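Putative transcription regulator (Lactobacillus plantarum, PDB 3K69) probably acts as a transcriptional regulator of the iron-dependent transcriptional regulator family, binding DNA through a winged helix-turn-helix domain. Local coordinates at residues F11-H16 with V43-I48; S17-D22 with F138-L143; A23-K28 with L72-M77. All blocks are in the same frame, centred on the assembly; numbering follows the deposited sequence.

Contact 1: F11-H16 with V43-I48; sequences FSVAVH and VMIRNI
Val13 reaches from helix 9-22 into the angle between Ile45 and Ile48, and the contact is carried by apolar side chains. Its CG1, held anti to the backbone N (chi1 173°), is the branch that does the touching. Val13 CG1 lies 3.6 Å from Ile45 CG2 and 4.0 Å from Ile48 CG2, so one methyl bridges the start of helix 46-54 and the residue just before it. The valine and Ile45 side chains cross obliquely, whereas Ile48 turns the same CG2 methyl onto the next residue of the first helix, 3.9 Å from CB of Ala14. Helix 31-38 closes the group: Leu38 packs on Val13, while Leu34 and Ala35 pack on Ile45.

The hydrogen bonds here belong to other partnerships. Within helix 9-22, His16 N donates to Ser12 O at 2.8 Å. Towards the dimer, Ser12 OG and His16 ND1 both hydrogen-bond OG1 of Thr98 of the second subunit.

This buried aliphatic packing of the first helix against helices 31-38 and 46-54 is consistent with the three-helix core of a winged helix-turn-helix domain, in which helix 46-54 is probably the recognition helix.

Contact 2: S17-D22 with F138-L143; sequences SILYLD and FTMADL
The methyl end of selenomethionine Met140 is the bump of this interface, and Ile18 and Leu19 on helix 9-22 supply the hollow that receives it. The contact joins the first helix of the probable winged helix-turn-helix domain to the start of helix 140-148, a helix from late in the chain. Met140 bends at both chi2 and chi3 (-63° each), and this folded chain carries CE into the dip between the two neighbouring side chains. There Met140 CE sits 3.7 Å from CG of Leu19 and 3.9 Å from CG2 of Ile18, with Leu19 CD2 closing in at 3.8 Å. The selenomethionine crosses both partners at a slant.

A second, smaller fit lies one turn further on. Leu19 crosses Leu143 at about a right angle, and their branch ends meet as CD1 of Leu19 and CD2 of Leu143, 3.9 Å apart. Leu79 of helix 79-86 backs both Met140 and Leu143, while Ile116 and Thr119 of the second subunit pack on Leu19 and Leu143 respectively, so the apolar cluster extends into the dimer interface.

The helix that presents these bumps begins with a capping box. Thr139 is the N-cap residue, and its OG1 accepts weak bonds from Ala141 N at 3.0 Å and from Asp142 N. The return bond is the shorter one: Thr139 N donates to OD2 of Asp142 over 2.7 Å, nearly straight at 158°, using the anti lone pair of that oxygen.

Contact 3: A23-K28 with L72-M77; sequences AHRDSK and LALADM
Leu72 offers its carbonyl oxygen to the end of Arg25, and both terminal nitrogens of the guanidinium take it. Arg25 NH1 lies 3.0 Å and Arg25 NH2 2.9 Å from Leu72 O, which sits near the guanidinium plane, between the two donors at its edge. The bonds are unlike at the acceptor: NH1 stands well above the carbonyl plane (46° out of it), while NH2 is tilted from it by 19°. An arginine chain extended from CG to NE spans the gap. The Leu72 side chain itself sets off away from the 23-28 segment.

Next, Ala73 brings only its CA towards the guanidinium, 4.3 Å from Arg25 NH2. Leu74 starts a short 3-10 turn and places CD2 at the same 4.3 Å from that nitrogen, obliquely to the flat group. The turn is held by Asp76 N bonding to Ala73 O and by Met77 N bonding to Leu74 O.

Arg25 NE and NH2 both turn to Asp22 OD1 at the end of helix 9-22, NH2 in a salt bridge, so the arginine links that carboxylate to the Leu72 carbonyl. With an alanine here, Asp22 is likely to lose its charged mate and the Leu72 oxygen both of its donors, loosening the tie between the two loops.

Arg25 lies in the type I turn from His24 to Ser27, and its backbone O accepts from Gln69 NE2 on the probable wing, strand 67-69. Beyond it, Leu74 is wedged between helix 9-22, at Ile18, Leu19 and Asp22, and helix 140-148, at Met140 and Gln144.

Overall arrangement
Contacts 1 and 2 use successive parts of helix 9-22, with centres about 13 Å apart, and they touch where Val15 CG1 meets Leu143 CD2 at 3.7 Å. Contact 3 follows in the loop after that helix, its centre about 8 Å from that of contact 2 and about 16 Å from that of contact 1. A probable hydrogen bond from Met140 N to Met77 O joins contacts 2 and 3. Along the chain, contact 3 is nested inside the loop closed by contact 2, whereas contact 1 alternates with both. Helix 9-22 is thus shared by contacts 1 and 2, which join it to helices 46-54 and 140-148 and also reach the second subunit, while loop 23-28 serves contact 3.

Contact 1: F11-H16 with V43-I48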
ATOM      1  N   PHE A  11       5.839   5.186  10.249  1.00 15.05           N
ATOM      2  CA  PHE A  11       5.777   3.902  10.923  1.00 16.04           C
ATOM      3  C   PHE A  11       7.178   3.484  11.419  1.00 16.24           C
ATOM      4  O   PHE A  11       7.366   3.137  12.605  1.00 15.81           O
ATOM      5  CB  PHE A  11       5.178   2.821  10.020  1.00 18.10           C
ATOM      6  CG  PHE A  11       5.120   1.427  10.675  1.00 16.47           C
ATOM      7  CD1 PHE A  11       4.257   1.182  11.732  1.00 15.13           C
ATOM      8  CD2 PHE A  11       5.875   0.387  10.200  1.00 18.55           C
ATOM      9  CE1 PHE A  11       4.200  -0.063  12.328  1.00 22.51           C
ATOM     10  CE2 PHE A  11       5.784  -0.874  10.764  1.00 22.19           C
ATOM     11  CZ  PHE A  11       4.943  -1.088  11.841  1.00 18.87           C
ATOM     12  N   SER A  12       8.154   3.515  10.523  1.00 17.80           N
ATOM     13  CA  SER A  12       9.539   3.192  10.902  1.00 17.91           C
ATOM     14  C   SER A  12      10.092   4.120  11.969  1.00 17.16           C
ATOM     15  O   SER A  12      10.780   3.685  12.870  1.00 17.51           O
ATOM     16  CB  SER A  12      10.447   3.210   9.667  1.00 20.55           C
ATOM     17  OG  SER A  12      11.805   2.864   9.991  1.00 16.78           O
ATOM     18  N   VAL A  13       9.797   5.410  11.876  1.00 16.14           N
ATOM     19  CA  VAL A  13      10.214   6.362  12.911  1.00 18.81           C
ATOM     20  C   VAL A  13       9.678   5.925  14.273  1.00 20.32           C
ATOM     21  O   VAL A  13      10.417   5.948  15.239  1.00 20.66           O
ATOM     22  CB  VAL A  13       9.783   7.793  12.590  1.00 20.42           C
ATOM     23  CG1 VAL A  13      10.073   8.743  13.791  1.00 18.36           C
ATOM     24  CG2 VAL A  13      10.509   8.258  11.336  1.00 16.39           C
ATOM     25  N   ALA A  14       8.406   5.499  14.329  1.00 20.01           N
ATOM     26  CA  ALA A  14       7.807   5.040  15.577  1.00 19.02           C
ATOM     27  C   ALA A  14       8.407   3.723  16.065  1.00 17.13           C
ATOM     28  O   ALA A  14       8.770   3.624  17.207  1.00 17.65           O
ATOM     29  CB  ALA A  14       6.335   4.930  15.464  1.00 14.89           C
ATOM     30  N   VAL A  15       8.521   2.742  15.191  1.00 16.49           N
ATOM     31  CA  VAL A  15       9.159   1.504  15.523  1.00 16.74           C
ATOM     32  C   VAL A  15      10.565   1.702  16.047  1.00 15.44           C
ATOM     33  O   VAL A  15      10.909   1.213  17.128  1.00 17.15           O
ATOM     34  CB  VAL A  15       9.177   0.526  14.306  1.00 18.07           C
ATOM     35  CG1 VAL A  15      10.007  -0.669  14.606  1.00 20.05           C
ATOM     36  CG2 VAL A  15       7.735   0.083  13.888  1.00 11.78           C
ATOM     37  N   HIS A  16      11.372   2.413  15.280  1.00 15.87           N
ATOM     38  CA  HIS A  16      12.764   2.664  15.638  1.00 17.62           C
ATOM     39  C   HIS A  16      12.869   3.439  16.990  1.00 17.34           C
ATOM     40  O   HIS A  16      13.696   3.100  17.863  1.00 15.18           O
ATOM     41  CB  HIS A  16      13.440   3.405  14.489  1.00 19.11           C
ATOM     42  CG  HIS A  16      14.921   3.383  14.536  1.00 24.84           C
ATOM     43  ND1 HIS A  16      15.701   3.450  13.398  1.00 26.87           N
ATOM     44  CD2 HIS A  16      15.779   3.301  15.586  1.00 34.68           C
ATOM     45  CE1 HIS A  16      16.977   3.421  13.752  1.00 32.66           C
ATOM     46  NE2 HIS A  16      17.049   3.319  15.072  1.00 29.96           N
ATOM     47  N   VAL A  43      13.215  17.913  13.573  1.00 40.48           N
ATOM     48  CA  VAL A  43      11.965  18.505  13.045  1.00 40.55           C
ATOM     49  C   VAL A  43      11.109  17.467  12.371  1.00 37.69           C
ATOM     50  O   VAL A  43       9.905  17.586  12.401  1.00 39.93           O
ATOM     51  CB  VAL A  43      12.175  19.684  12.008  1.00 42.49           C
ATOM     52  CG1 VAL A  43      12.689  19.169  10.673  1.00 40.28           C
ATOM     53  CG2 VAL A  43      10.857  20.419  11.775  1.00 40.80           C
HETATM   54  N   MSE A  44      11.729  16.456  11.781  1.00 39.30           N
HETATM   55  CA  MSE A  44      10.989  15.389  11.082  1.00 42.60           C
HETATM   56  C   MSE A  44      10.442  14.252  11.924  1.00 37.99           C
HETATM   57  O   MSE A  44       9.651  13.451  11.415  1.00 34.17           O
HETATM   58  CB  MSE A  44      11.871  14.770  10.005  1.00 43.25           C
HETATM   59  CG  MSE A  44      12.260  15.761   8.935  1.00 48.75           C
HETATM   60 SE   MSE A  44      13.766  15.099   7.949  0.75 56.90          SE
HETATM   61  CE  MSE A  44      14.191  16.779   6.957  1.00 54.90           C
ATOM     62  N   ILE A  45      10.903  14.122  13.168  1.00 35.30           N
ATOM     63  CA  ILE A  45      10.401  13.071  14.060  1.00 31.83           C
ATOM     64  C   ILE A  45       9.543  13.613  15.218  1.00 33.63           C
ATOM     65  O   ILE A  45       8.929  12.833  15.959  1.00 31.85           O
ATOM     66  CB  ILE A  45      11.551  12.197  14.675  1.00 32.55           C
ATOM     67  CG1 ILE A  45      12.474  12.999  15.594  1.00 26.76           C
ATOM     68  CG2 ILE A  45      12.344  11.491  13.601  1.00 25.25           C
ATOM     69  CD1 ILE A  45      13.429  12.127  16.375  1.00 28.25           C
ATOM     70  N   ARG A  46       9.544  14.932  15.388  1.00 33.13           N
ATOM     71  CA  ARG A  46       8.894  15.610  16.511  1.00 32.84           C
ATOM     72  C   ARG A  46       7.412  15.294  16.532  1.00 28.13           C
ATOM     73  O   ARG A  46       6.839  15.032  17.589  1.00 27.00           O
ATOM     74  CB  ARG A  46       9.147  17.139  16.412  1.00 32.27           C
ATOM     75  CG  ARG A  46       8.290  18.068  17.320  1.00 37.81           C
ATOM     76  CD  ARG A  46       8.728  19.605  17.210  1.00 38.74           C
ATOM     77  NE  ARG A  46       8.229  20.461  18.305  1.00 40.64           N
ATOM     78  CZ  ARG A  46       8.586  20.343  19.600  1.00 48.41           C
ATOM     79  NH1 ARG A  46       9.434  19.394  20.023  1.00 53.53           N
ATOM     80  NH2 ARG A  46       8.079  21.170  20.508  1.00 38.16           N
ATOM     81  N   ASN A  47       6.797  15.313  15.364  1.00 23.54           N
ATOM     82  CA  ASN A  47       5.388  15.031  15.270  1.00 27.28           C
ATOM     83  C   ASN A  47       5.041  13.609  15.677  1.00 24.66           C
ATOM     84  O   ASN A  47       4.086  13.398  16.409  1.00 24.92           O
ATOM     85  CB  ASN A  47       4.833  15.308  13.873  1.00 27.95           C
ATOM     86  CG  ASN A  47       3.334  15.082  13.800  1.00 31.82           C
ATOM     87  OD1 ASN A  47       2.559  15.818  14.408  1.00 39.65           O
ATOM     88  ND2 ASN A  47       2.919  14.032  13.086  1.00 33.77           N
ATOM     89  N   ILE A  48       5.800  12.637  15.195  1.00 25.27           N
ATOM     90  CA  ILE A  48       5.517  11.232  15.539  1.00 25.74           C
ATOM     91  C   ILE A  48       5.729  10.956  17.041  1.00 22.43           C
ATOM     92  O   ILE A  48       4.931  10.267  17.649  1.00 20.79           O
ATOM     93  CB  ILE A  48       6.329  10.257  14.643  1.00 26.90           C
ATOM     94  CG1 ILE A  48       5.683  10.224  13.267  1.00 27.36           C
ATOM     95  CG2 ILE A  48       6.315   8.806  15.217  1.00 30.14           C
ATOM     96  CD1 ILE A  48       4.208   9.698  13.304  1.00 32.53           C
TER

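Contact 2: S17-D22 with F138-L143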
ATOM      1  N   SER A  17      11.993   4.433  17.192  1.00 18.81           N
ATOM      2  CA  SER A  17      12.015   5.212  18.422  1.00 16.98           C
ATOM      3  C   SER A  17      11.642   4.364  19.647  1.00 17.10           C
ATOM      4  O   SER A  17      12.314   4.423  20.694  1.00 14.87           O
ATOM      5  CB  SER A  17      11.099   6.450  18.300  1.00 18.45           C
ATOM      6  OG  SER A  17      11.588   7.358  17.320  1.00 19.59           O
ATOM      7  N   ILE A  18      10.575   3.573  19.527  1.00 16.90           N
ATOM      8  CA  ILE A  18      10.210   2.630  20.593  1.00 16.46           C
ATOM      9  C   ILE A  18      11.349   1.658  20.906  1.00 17.79           C
ATOM     10  O   ILE A  18      11.646   1.408  22.069  1.00 17.09           O
ATOM     11  CB  ILE A  18       8.906   1.869  20.285  1.00 15.54           C
ATOM     12  CG1 ILE A  18       7.751   2.885  20.165  1.00 19.23           C
ATOM     13  CG2 ILE A  18       8.629   0.844  21.406  1.00 17.44           C
ATOM     14  CD1 ILE A  18       6.469   2.353  19.486  1.00 16.83           C
ATOM     15  N   LEU A  19      11.980   1.099  19.884  1.00 16.81           N
ATOM     16  CA  LEU A  19      13.097   0.189  20.137  1.00 17.67           C
ATOM     17  C   LEU A  19      14.260   0.906  20.843  1.00 15.16           C
ATOM     18  O   LEU A  19      14.875   0.365  21.757  1.00 14.59           O
ATOM     19  CB  LEU A  19      13.567  -0.489  18.862  1.00 17.35           C
ATOM     20  CG  LEU A  19      12.598  -1.464  18.196  1.00 17.34           C
ATOM     21  CD1 LEU A  19      13.061  -1.647  16.762  1.00 13.93           C
ATOM     22  CD2 LEU A  19      12.514  -2.752  18.942  1.00 18.17           C
ATOM     23  N   TYR A  20      14.525   2.141  20.455  1.00 19.11           N
ATOM     24  CA  TYR A  20      15.613   2.893  21.043  1.00 16.42           C
ATOM     25  C   TYR A  20      15.323   3.162  22.517  1.00 19.91           C
ATOM     26  O   TYR A  20      16.184   2.914  23.394  1.00 18.86           O
ATOM     27  CB  TYR A  20      15.856   4.201  20.306  1.00 17.69           C
ATOM     28  CG  TYR A  20      17.093   4.919  20.795  1.00 17.12           C
ATOM     29  CD1 TYR A  20      18.341   4.649  20.217  1.00 21.57           C
ATOM     30  CD2 TYR A  20      17.036   5.835  21.854  1.00 19.15           C
ATOM     31  CE1 TYR A  20      19.509   5.294  20.654  1.00 20.41           C
ATOM     32  CE2 TYR A  20      18.217   6.487  22.313  1.00 17.33           C
ATOM     33  CZ  TYR A  20      19.439   6.221  21.691  1.00 13.74           C
ATOM     34  OH  TYR A  20      20.611   6.825  22.119  1.00 14.97           O
ATOM     35  N   LEU A  21      14.101   3.622  22.788  1.00 17.97           N
ATOM     36  CA  LEU A  21      13.681   3.881  24.166  1.00 19.01           C
ATOM     37  C   LEU A  21      13.669   2.599  25.049  1.00 19.07           C
ATOM     38  O   LEU A  21      14.003   2.661  26.225  1.00 15.29           O
ATOM     39  CB  LEU A  21      12.346   4.620  24.191  1.00 17.20           C
ATOM     40  CG  LEU A  21      12.386   6.037  23.573  1.00 17.55           C
ATOM     41  CD1 LEU A  21      11.026   6.637  23.410  1.00 17.96           C
ATOM     42  CD2 LEU A  21      13.328   7.004  24.308  1.00 16.67           C
ATOM     43  N   ASP A  22      13.317   1.460  24.464  1.00 17.71           N
ATOM     44  CA  ASP A  22      13.359   0.163  25.147  1.00 19.45           C
ATOM     45  C   ASP A  22      14.805  -0.169  25.563  1.00 18.71           C
ATOM     46  O   ASP A  22      14.985  -0.860  26.539  1.00 20.25           O
ATOM     47  CB  ASP A  22      12.813  -0.943  24.217  1.00 19.72           C
ATOM     48  CG  ASP A  22      12.895  -2.334  24.824  1.00 23.50           C
ATOM     49  OD1 ASP A  22      12.091  -2.618  25.738  1.00 19.71           O
ATOM     50  OD2 ASP A  22      13.741  -3.138  24.375  1.00 22.56           O
ATOM     51  N   PHE A 138       0.659  -9.277  15.060  1.00 15.49           N
ATOM     52  CA  PHE A 138       1.932  -9.195  15.781  1.00 16.35           C
ATOM     53  C   PHE A 138       1.960  -8.071  16.772  1.00 14.84           C
ATOM     54  O   PHE A 138       1.134  -7.147  16.718  1.00 18.00           O
ATOM     55  CB  PHE A 138       3.110  -8.967  14.822  1.00 15.79           C
ATOM     56  CG  PHE A 138       3.203 -10.000  13.742  1.00 18.50           C
ATOM     57  CD1 PHE A 138       3.529 -11.306  14.047  1.00 17.49           C
ATOM     58  CD2 PHE A 138       2.901  -9.679  12.443  1.00 15.69           C
ATOM     59  CE1 PHE A 138       3.577 -12.283  13.042  1.00 23.23           C
ATOM     60  CE2 PHE A 138       2.924 -10.646  11.459  1.00 19.78           C
ATOM     61  CZ  PHE A 138       3.285 -11.940  11.764  1.00 19.95           C
ATOM     62  N   THR A 139       2.986  -8.122  17.622  1.00 15.25           N
ATOM     63  CA  THR A 139       3.294  -7.052  18.558  1.00 17.63           C
ATOM     64  C   THR A 139       4.695  -6.561  18.309  1.00 17.90           C
ATOM     65  O   THR A 139       5.446  -7.145  17.551  1.00 18.88           O
ATOM     66  CB  THR A 139       3.210  -7.476  20.052  1.00 15.54           C
ATOM     67  OG1 THR A 139       4.311  -8.326  20.375  1.00 19.01           O
ATOM     68  CG2 THR A 139       1.881  -8.153  20.392  1.00 16.57           C
HETATM   69  N   MSE A 140       5.035  -5.482  19.004  1.00 21.07           N
HETATM   70  CA  MSE A 140       6.394  -4.975  19.010  1.00 20.71           C
HETATM   71  C   MSE A 140       7.390  -5.992  19.566  1.00 17.89           C
HETATM   72  O   MSE A 140       8.562  -5.913  19.208  1.00 15.81           O
HETATM   73  CB  MSE A 140       6.485  -3.659  19.822  1.00 19.55           C
HETATM   74  CG  MSE A 140       6.030  -2.403  19.075  1.00 24.98           C
HETATM   75 SE   MSE A 140       7.121  -1.975  17.488  0.75 22.89          SE
HETATM   76  CE  MSE A 140       8.888  -1.655  18.412  1.00 19.19           C
ATOM     77  N   ALA A 141       6.948  -6.922  20.439  1.00 16.31           N
ATOM     78  CA  ALA A 141       7.820  -7.977  20.929  1.00 17.36           C
ATOM     79  C   ALA A 141       8.172  -8.944  19.791  1.00 16.84           C
ATOM     80  O   ALA A 141       9.267  -9.431  19.727  1.00 18.80           O
ATOM     81  CB  ALA A 141       7.153  -8.749  22.124  1.00 17.06           C
ATOM     82  N   ASP A 142       7.215  -9.239  18.909  1.00 19.36           N
ATOM     83  CA  ASP A 142       7.497 -10.024  17.687  1.00 18.75           C
ATOM     84  C   ASP A 142       8.503  -9.283  16.816  1.00 18.88           C
ATOM     85  O   ASP A 142       9.380  -9.889  16.227  1.00 16.13           O
ATOM     86  CB  ASP A 142       6.218 -10.269  16.887  1.00 20.10           C
ATOM     87  CG  ASP A 142       5.185 -11.086  17.659  1.00 20.93           C
ATOM     88  OD1 ASP A 142       5.537 -12.181  18.103  1.00 23.34           O
ATOM     89  OD2 ASP A 142       4.027 -10.642  17.828  1.00 20.45           O
ATOM     90  N   LEU A 143       8.374  -7.957  16.718  1.00 20.74           N
ATOM     91  CA  LEU A 143       9.264  -7.203  15.853  1.00 18.76           C
ATOM     92  C   LEU A 143      10.666  -7.210  16.429  1.00 17.84           C
ATOM     93  O   LEU A 143      11.627  -7.416  15.715  1.00 17.76           O
ATOM     94  CB  LEU A 143       8.761  -5.778  15.581  1.00 16.20           C
ATOM     95  CG  LEU A 143       9.484  -4.964  14.478  1.00 21.99           C
ATOM     96  CD1 LEU A 143       8.520  -3.980  13.821  1.00 19.37           C
ATOM     97  CD2 LEU A 143      10.730  -4.240  15.002  1.00 16.76           C
TER

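Contact 3: A23-K28 with L72-M77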
ATOM      1  N   ALA A  23      15.809   0.312  24.826  1.00 18.52           N
ATOM      2  CA  ALA A  23      17.230   0.033  25.151  1.00 17.63           C
ATOM      3  C   ALA A  23      17.749   0.985  26.208  1.00 17.70           C
ATOM      4  O   ALA A  23      18.843   0.821  26.719  1.00 19.97           O
ATOM      5  CB  ALA A  23      18.119   0.088  23.866  1.00 16.44           C
ATOM      6  N   HIS A  24      16.964   1.993  26.571  1.00 17.61           N
ATOM      7  CA  HIS A  24      17.438   3.030  27.463  1.00 17.12           C
ATOM      8  C   HIS A  24      16.349   3.388  28.466  1.00 18.29           C
ATOM      9  O   HIS A  24      16.059   4.560  28.681  1.00 15.06           O
ATOM     10  CB  HIS A  24      17.844   4.249  26.636  1.00 18.83           C
ATOM     11  CG  HIS A  24      19.062   4.026  25.801  1.00 18.47           C
ATOM     12  ND1 HIS A  24      19.001   3.695  24.460  1.00 24.46           N
ATOM     13  CD2 HIS A  24      20.372   4.023  26.131  1.00 19.60           C
ATOM     14  CE1 HIS A  24      20.230   3.524  24.001  1.00 15.07           C
ATOM     15  NE2 HIS A  24      21.077   3.729  24.991  1.00 22.03           N
ATOM     16  N   ARG A  25      15.764   2.367  29.094  1.00 17.41           N
ATOM     17  CA  ARG A  25      14.608   2.568  29.984  1.00 18.82           C
ATOM     18  C   ARG A  25      14.977   3.319  31.254  1.00 19.80           C
ATOM     19  O   ARG A  25      14.102   3.877  31.888  1.00 22.90           O
ATOM     20  CB  ARG A  25      13.934   1.247  30.359  1.00 18.70           C
ATOM     21  CG  ARG A  25      13.086   0.682  29.262  1.00 17.77           C
ATOM     22  CD  ARG A  25      12.739  -0.772  29.517  1.00 17.02           C
ATOM     23  NE  ARG A  25      11.938  -1.344  28.436  1.00 22.20           N
ATOM     24  CZ  ARG A  25      10.604  -1.320  28.352  1.00 25.06           C
ATOM     25  NH1 ARG A  25       9.875  -0.770  29.292  1.00 19.52           N
ATOM     26  NH2 ARG A  25       9.994  -1.868  27.317  1.00 26.86           N
ATOM     27  N   ASP A  26      16.262   3.360  31.596  1.00 20.45           N
ATOM     28  CA  ASP A  26      16.760   4.170  32.716  1.00 25.35           C
ATOM     29  C   ASP A  26      16.917   5.688  32.443  1.00 25.90           C
ATOM     30  O   ASP A  26      17.422   6.398  33.269  1.00 26.27           O
ATOM     31  CB  ASP A  26      18.131   3.613  33.160  1.00 26.53           C
ATOM     32  CG  ASP A  26      19.249   3.727  32.033  1.00 46.64           C
ATOM     33  OD1 ASP A  26      18.958   4.018  30.825  1.00 44.85           O
ATOM     34  OD2 ASP A  26      20.449   3.525  32.366  1.00 53.04           O
ATOM     35  N   SER A  27      16.493   6.171  31.288  1.00 23.78           N
ATOM     36  CA  SER A  27      16.885   7.473  30.775  1.00 23.43           C
ATOM     37  C   SER A  27      15.701   8.160  30.187  1.00 24.38           C
ATOM     38  O   SER A  27      14.810   7.518  29.623  1.00 26.48           O
ATOM     39  CB  SER A  27      17.880   7.297  29.622  1.00 24.30           C
ATOM     40  OG  SER A  27      19.134   6.925  30.117  1.00 26.97           O
ATOM     41  N   LYS A  28      15.710   9.472  30.302  1.00 22.97           N
ATOM     42  CA  LYS A  28      14.941  10.319  29.424  1.00 24.69           C
ATOM     43  C   LYS A  28      15.805  10.653  28.207  1.00 23.23           C
ATOM     44  O   LYS A  28      16.995  10.986  28.317  1.00 25.64           O
ATOM     45  CB  LYS A  28      14.429  11.541  30.171  1.00 24.42           C
ATOM     46  CG  LYS A  28      13.433  11.096  31.242  1.00 24.22           C
ATOM     47  CD  LYS A  28      12.898  12.220  32.035  1.00 32.63           C
ATOM     48  CE  LYS A  28      12.015  11.705  33.128  1.00 36.06           C
ATOM     49  NZ  LYS A  28      10.802  11.082  32.567  1.00 38.71           N
ATOM     50  N   LEU A  72       6.426   0.987  29.334  1.00 22.35           N
ATOM     51  CA  LEU A  72       5.455  -0.067  29.047  1.00 22.88           C
ATOM     52  C   LEU A  72       6.146  -1.196  28.252  1.00 21.71           C
ATOM     53  O   LEU A  72       7.294  -1.041  27.797  1.00 20.38           O
ATOM     54  CB  LEU A  72       4.237   0.505  28.315  1.00 21.02           C
ATOM     55  CG  LEU A  72       3.446   1.588  29.088  1.00 25.10           C
ATOM     56  CD1 LEU A  72       2.535   2.324  28.112  1.00 23.13           C
ATOM     57  CD2 LEU A  72       2.613   0.995  30.231  1.00 20.91           C
ATOM     58  N   ALA A  73       5.448  -2.330  28.124  1.00 20.02           N
ATOM     59  CA  ALA A  73       5.994  -3.532  27.505  1.00 17.24           C
ATOM     60  C   ALA A  73       5.716  -3.533  26.020  1.00 18.06           C
ATOM     61  O   ALA A  73       4.569  -3.295  25.606  1.00 13.00           O
ATOM     62  CB  ALA A  73       5.355  -4.787  28.127  1.00 14.86           C
ATOM     63  N   LEU A  74       6.727  -3.873  25.223  1.00 18.33           N
ATOM     64  CA  LEU A  74       6.577  -4.116  23.779  1.00 18.80           C
ATOM     65  C   LEU A  74       5.521  -5.184  23.477  1.00 21.04           C
ATOM     66  O   LEU A  74       4.824  -5.099  22.476  1.00 18.47           O
ATOM     67  CB  LEU A  74       7.898  -4.571  23.156  1.00 19.69           C
ATOM     68  CG  LEU A  74       9.161  -3.686  23.199  1.00 30.81           C
ATOM     69  CD1 LEU A  74      10.123  -4.027  22.024  1.00 25.65           C
ATOM     70  CD2 LEU A  74       8.876  -2.213  23.216  1.00 16.13           C
ATOM     71  N   ALA A  75       5.384  -6.179  24.358  1.00 18.45           N
ATOM     72  CA  ALA A  75       4.390  -7.236  24.156  1.00 18.19           C
ATOM     73  C   ALA A  75       2.963  -6.673  24.178  1.00 17.95           C
ATOM     74  O   ALA A  75       2.082  -7.241  23.584  1.00 17.47           O
ATOM     75  CB  ALA A  75       4.572  -8.401  25.163  1.00 15.95           C
ATOM     76  N   ASP A  76       2.765  -5.513  24.792  1.00 19.10           N
ATOM     77  CA  ASP A  76       1.422  -4.904  24.868  1.00 18.69           C
ATOM     78  C   ASP A  76       1.106  -3.883  23.780  1.00 18.72           C
ATOM     79  O   ASP A  76       0.052  -3.249  23.810  1.00 18.70           O
ATOM     80  CB  ASP A  76       1.221  -4.287  26.264  1.00 19.08           C
ATOM     81  CG  ASP A  76       1.353  -5.339  27.377  1.00 18.57           C
ATOM     82  OD1 ASP A  76       0.730  -6.401  27.235  1.00 22.31           O
ATOM     83  OD2 ASP A  76       2.050  -5.112  28.379  1.00 24.11           O
HETATM   84  N   MSE A  77       2.011  -3.751  22.818  1.00 15.95           N
HETATM   85  CA  MSE A  77       1.870  -2.857  21.672  1.00 17.83           C
HETATM   86  C   MSE A  77       1.629  -3.652  20.408  1.00 18.50           C
HETATM   87  O   MSE A  77       2.566  -4.184  19.807  1.00 15.95           O
HETATM   88  CB  MSE A  77       3.125  -2.045  21.493  1.00 16.68           C
HETATM   89  CG  MSE A  77       3.475  -1.294  22.730  1.00 22.78           C
HETATM   90 SE   MSE A  77       5.162  -0.327  22.540  0.75 25.02          SE
HETATM   91  CE  MSE A  77       5.238   0.360  24.381  1.00 22.37           C
TER